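Local coordinates for protein methionine gamma-lyase (Trichomonas vaginalis, PDB 1E5E) that belongs to the Cys/Met metabolism family of PLP-dependent enzymes, with a pocket holding N-(hydroxy{3-hydroxy-2-methyl-5-[(phosphonooxy)methyl]pyridin-4-yl}methyl)norvaline, at residues A79-S84 / D227-I232; E269-V274 / V287-F292. All coordinates share one frame; numbering follows the deposited sequence.

Followed from the N terminus, the chain first lays down the strand holding 79-84, at one border of the mixed seven-stranded sheet. The other six strands of that sheet come next in sequence, and contact 1 closes this long excursion when helix 226-241, right after strand 220-224, packs residues 227-232 on the border strand. Contact 2 opens later and is local: helix 260-279 ends, the chain turns back, and the end of strand 284-288, at the border of the second, five-stranded sheet, and the turn after it come back to the helix. The two loops therefore follow in series, neither nesting nor crossing. The centres of contact 1 and contact 2 are about 34 Å apart, on opposite sides of the chain's centre.

Contact 1. Residues A79-S84 / D227-I232; sequences ACVATS and DLLQQI
The side chain of L229 overlaps the border strand 79-83, laying one methyl against the A79-C80 peptide and its CB and CG against V81. A flexible, branched apolar chain suits this place, since one branch can reach the strand backbone: CD2 of L229 lies 3.4 Å from A79 O. The same CD2 is 3.6 Å from C80 N, and CB of A79 meets it at 3.9 Å. A small residue suits position 79, because the leucine branch can then come down on the backbone itself. V81, beta-branched as befits a strand, carries the second half. With CG1 anti to the backbone N (chi1 175°), CG2 lies beside that N and turns to the helix, 3.9 Å from CB of L229. The V81 and L229 side chains run alongside each other, each heading toward the other's backbone.

A79 and V81 point toward the helix, whereas C80, between them, points away to meet E68, I71 and A72 of helix 62-75. Strand and helix run nearly parallel, their axes 19° apart and 8.3 Å from each other at closest approach. The contact joins the sheet to one helical layer of the alpha/beta/alpha sandwich in the large domain of this PLP-dependent fold. I232, three residues on from L229, packs beside the contact on I222, T93 and T96.

No hydrogen bond joins the two segments, though R233 NH2, next along the helix, gives C80 O a weak one. A79 O is bonded by T77 OG1, and A79, V81 and T83 pair through their backbones with G224, I222 and G220. Between 79-84 and 227-232 themselves, the chemistry thus implies cohesion by apolar contact and shape.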
# COMPACT_ATOMS: atom_id res chain seq x y z
N ALA A 79 -9.11 4.34 26.50
CA ALA A 79 -8.38 4.85 25.34
C ALA A 79 -7.35 3.82 24.91
O ALA A 79 -7.07 2.87 25.65
CB ALA A 79 -7.74 6.19 25.69
N CYS A 80 -6.74 4.11 23.78
CA CYS A 80 -5.68 3.29 23.22
C CYS A 80 -4.83 4.19 22.33
O CYS A 80 -5.28 5.08 21.61
CB CYS A 80 -6.30 2.10 22.43
SG CYS A 80 -5.07 1.22 21.43
N VAL A 81 -3.53 4.01 22.36
CA VAL A 81 -2.52 4.70 21.58
C VAL A 81 -1.77 3.63 20.76
O VAL A 81 -1.33 2.65 21.36
CB VAL A 81 -1.54 5.42 22.50
CG1 VAL A 81 -0.38 6.06 21.74
CG2 VAL A 81 -2.25 6.49 23.33
N ALA A 82 -1.73 3.76 19.45
CA ALA A 82 -1.00 2.81 18.62
C ALA A 82 0.41 3.27 18.38
O ALA A 82 0.62 4.47 18.45
CB ALA A 82 -1.65 2.60 17.22
N THR A 83 1.36 2.38 18.17
CA THR A 83 2.73 2.77 17.95
C THR A 83 3.30 1.91 16.82
O THR A 83 2.62 1.01 16.29
CB THR A 83 3.66 2.58 19.17
OG1 THR A 83 3.72 1.17 19.38
CG2 THR A 83 3.15 3.28 20.43
N SER A 84 4.54 2.25 16.44
CA SER A 84 5.16 1.54 15.35
C SER A 84 5.94 0.31 15.79
O SER A 84 6.60 -0.29 14.94
CB SER A 84 5.96 2.47 14.41
OG SER A 84 7.16 2.87 15.00
N ASP A 227 -6.58 9.91 30.72
CA ASP A 227 -5.63 10.87 31.29
C ASP A 227 -4.20 10.44 31.04
O ASP A 227 -3.39 11.19 30.47
CB ASP A 227 -5.91 11.04 32.79
CG ASP A 227 -4.98 11.98 33.53
OD1 ASP A 227 -5.05 12.01 34.80
OD2 ASP A 227 -4.15 12.75 32.97
N LEU A 228 -3.86 9.23 31.52
CA LEU A 228 -2.51 8.73 31.33
C LEU A 228 -2.16 8.58 29.85
O LEU A 228 -1.07 8.97 29.46
CB LEU A 228 -2.25 7.41 32.07
CG LEU A 228 -0.86 6.82 31.77
CD1 LEU A 228 0.27 7.66 32.36
CD2 LEU A 228 -0.78 5.40 32.32
N LEU A 229 -3.05 8.06 29.01
CA LEU A 229 -2.71 7.88 27.61
C LEU A 229 -2.57 9.18 26.86
O LEU A 229 -1.75 9.28 25.93
CB LEU A 229 -3.72 6.95 26.96
CG LEU A 229 -3.29 5.48 27.09
CD1 LEU A 229 -3.22 5.03 28.54
CD2 LEU A 229 -4.24 4.59 26.30
N GLN A 230 -3.28 10.22 27.35
CA GLN A 230 -3.08 11.54 26.74
C GLN A 230 -1.68 12.01 27.08
O GLN A 230 -0.95 12.56 26.24
CB GLN A 230 -4.25 12.42 27.16
CG GLN A 230 -4.06 13.90 26.94
CD GLN A 230 -3.97 14.32 25.50
OE1 GLN A 230 -4.36 13.62 24.57
NE2 GLN A 230 -3.44 15.53 25.24
N GLN A 231 -1.17 11.71 28.28
CA GLN A 231 0.20 12.09 28.59
C GLN A 231 1.19 11.29 27.74
O GLN A 231 2.21 11.80 27.25
CB GLN A 231 0.53 11.96 30.08
CG GLN A 231 -0.44 12.49 31.11
CD GLN A 231 -0.13 12.02 32.53
OE1 GLN A 231 -0.98 11.52 33.28
NE2 GLN A 231 1.15 12.13 32.91
N ILE A 232 0.94 9.98 27.59
CA ILE A 232 1.82 9.13 26.78
C ILE A 232 1.87 9.59 25.32
O ILE A 232 2.93 9.63 24.70
CB ILE A 232 1.33 7.65 26.80
CG1 ILE A 232 1.55 7.08 28.22
CG2 ILE A 232 2.00 6.79 25.73
CD1 ILE A 232 0.89 5.73 28.46

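Contact 2. Residues E269-V274 / V287-F292; sequences ENAMKV and VYYPGF
After strand 284-288 the backbone folds into a type I beta turn from Y289 to F292, closed by F292 N to Y289 O at 3.1 Å, and this turn faces helix 260-279, with CA of M272 and CA of G291 7.0 Å apart. The motif across the gap is a Met-aromatic contact: helix 260-279 is followed by border strand 284-288 of the five-stranded sheet of the smaller domain, and the strand's exit turn packs back on the helix. Y289 suits its place by being both flat and polar at one end: the ring packs on the helix while its OH hydrogen-bonds G309 O. A271, pointing toward the turn, is small enough for CB to approach CE1 of that ring at 3.8 Å. M272 supplies a flexible arm. CG leaves anti to the backbone N (chi1 -178°), and bends at chi2 and chi3 carry the thioether to the CE2 edge of the ring, the two side chains crossing at about a right angle. SD sits 5.0 Å from the centre of the Y289 ring, 70° off its normal. G291 has no side chain to obstruct the methyl, CE of M272, which meets the ring edge in plane, 3.5 Å from CE2 of Y289.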
# COMPACT_ATOMS: atom_id res chain seq x y z
N GLU A 269 -7.54 -24.16 19.52
CA GLU A 269 -8.02 -25.50 19.29
C GLU A 269 -6.89 -26.36 18.70
O GLU A 269 -6.64 -27.43 19.25
CB GLU A 269 -9.21 -25.59 18.35
CG GLU A 269 -10.45 -24.95 18.91
CD GLU A 269 -11.52 -24.56 17.91
OE1 GLU A 269 -12.62 -24.15 18.36
OE2 GLU A 269 -11.29 -24.50 16.67
N ASN A 270 -6.16 -25.80 17.73
CA ASN A 270 -5.04 -26.51 17.18
C ASN A 270 -3.95 -26.75 18.23
O ASN A 270 -3.34 -27.82 18.28
CB ASN A 270 -4.40 -25.78 15.99
CG ASN A 270 -5.08 -25.97 14.66
OD1 ASN A 270 -5.89 -26.88 14.46
ND2 ASN A 270 -4.70 -25.11 13.71
N ALA A 271 -3.67 -25.72 19.00
CA ALA A 271 -2.63 -25.76 20.00
C ALA A 271 -2.92 -26.83 21.07
O ALA A 271 -2.04 -27.61 21.40
CB ALA A 271 -2.43 -24.41 20.72
N MET A 272 -4.18 -26.93 21.50
CA MET A 272 -4.49 -28.00 22.46
C MET A 272 -4.11 -29.34 21.82
O MET A 272 -3.47 -30.16 22.50
CB MET A 272 -5.94 -27.99 22.91
CG MET A 272 -6.30 -29.06 23.95
SD MET A 272 -5.33 -28.96 25.48
CE MET A 272 -6.15 -27.69 26.40
N LYS A 273 -4.45 -29.60 20.54
CA LYS A 273 -4.12 -30.90 19.96
C LYS A 273 -2.61 -31.10 19.85
O LYS A 273 -2.11 -32.18 20.19
CB LYS A 273 -4.73 -31.10 18.56
CG LYS A 273 -6.25 -31.12 18.61
CD LYS A 273 -6.89 -30.92 17.25
CE LYS A 273 -8.43 -31.01 17.40
NZ LYS A 273 -8.99 -30.68 16.05
N VAL A 274 -1.92 -30.05 19.42
CA VAL A 274 -0.49 -30.16 19.24
C VAL A 274 0.23 -30.32 20.59
O VAL A 274 1.16 -31.15 20.67
CB VAL A 274 0.10 -28.98 18.46
CG1 VAL A 274 1.61 -29.04 18.45
CG2 VAL A 274 -0.46 -28.97 17.03
N VAL A 287 6.25 -30.26 28.56
CA VAL A 287 5.48 -29.37 27.69
C VAL A 287 4.75 -28.36 28.59
O VAL A 287 4.04 -28.70 29.53
CB VAL A 287 4.46 -30.05 26.79
CG1 VAL A 287 3.69 -28.99 25.95
CG2 VAL A 287 5.07 -31.07 25.84
N TYR A 288 4.97 -27.09 28.33
CA TYR A 288 4.30 -25.97 29.00
C TYR A 288 3.18 -25.49 28.07
O TYR A 288 3.47 -25.19 26.89
CB TYR A 288 5.29 -24.82 29.17
CG TYR A 288 6.34 -25.06 30.23
CD1 TYR A 288 7.67 -24.75 30.00
CD2 TYR A 288 5.98 -25.58 31.48
CE1 TYR A 288 8.63 -25.00 30.97
CE2 TYR A 288 6.93 -25.81 32.45
CZ TYR A 288 8.26 -25.51 32.20
OH TYR A 288 9.23 -25.73 33.15
N TYR A 289 1.94 -25.57 28.48
CA TYR A 289 0.75 -25.14 27.75
C TYR A 289 -0.23 -24.73 28.83
O TYR A 289 -0.52 -25.58 29.65
CB TYR A 289 0.07 -26.22 26.87
CG TYR A 289 -1.09 -25.68 26.06
CD1 TYR A 289 -0.90 -24.60 25.19
CD2 TYR A 289 -2.38 -26.18 26.14
CE1 TYR A 289 -1.95 -24.05 24.47
CE2 TYR A 289 -3.44 -25.65 25.43
CZ TYR A 289 -3.21 -24.58 24.58
OH TYR A 289 -4.27 -24.02 23.85
N PRO A 290 -0.88 -23.57 28.75
CA PRO A 290 -1.78 -23.16 29.83
C PRO A 290 -2.97 -24.06 29.98
O PRO A 290 -3.56 -24.17 31.07
CB PRO A 290 -2.15 -21.72 29.47
CG PRO A 290 -0.98 -21.24 28.67
CD PRO A 290 -0.56 -22.45 27.84
N GLY A 291 -3.40 -24.75 28.92
CA GLY A 291 -4.57 -25.61 28.99
C GLY A 291 -4.35 -26.89 29.79
O GLY A 291 -5.36 -27.50 30.22
N PHE A 292 -3.12 -27.31 30.02
CA PHE A 292 -2.91 -28.55 30.76
C PHE A 292 -3.45 -28.47 32.17
O PHE A 292 -3.10 -27.60 32.98
CB PHE A 292 -1.42 -28.89 30.75
CG PHE A 292 -0.93 -29.41 29.43
CD1 PHE A 292 -1.80 -29.96 28.50
CD2 PHE A 292 0.41 -29.35 29.11
CE1 PHE A 292 -1.34 -30.43 27.28
CE2 PHE A 292 0.88 -29.82 27.89
CZ PHE A 292 0.02 -30.37 26.99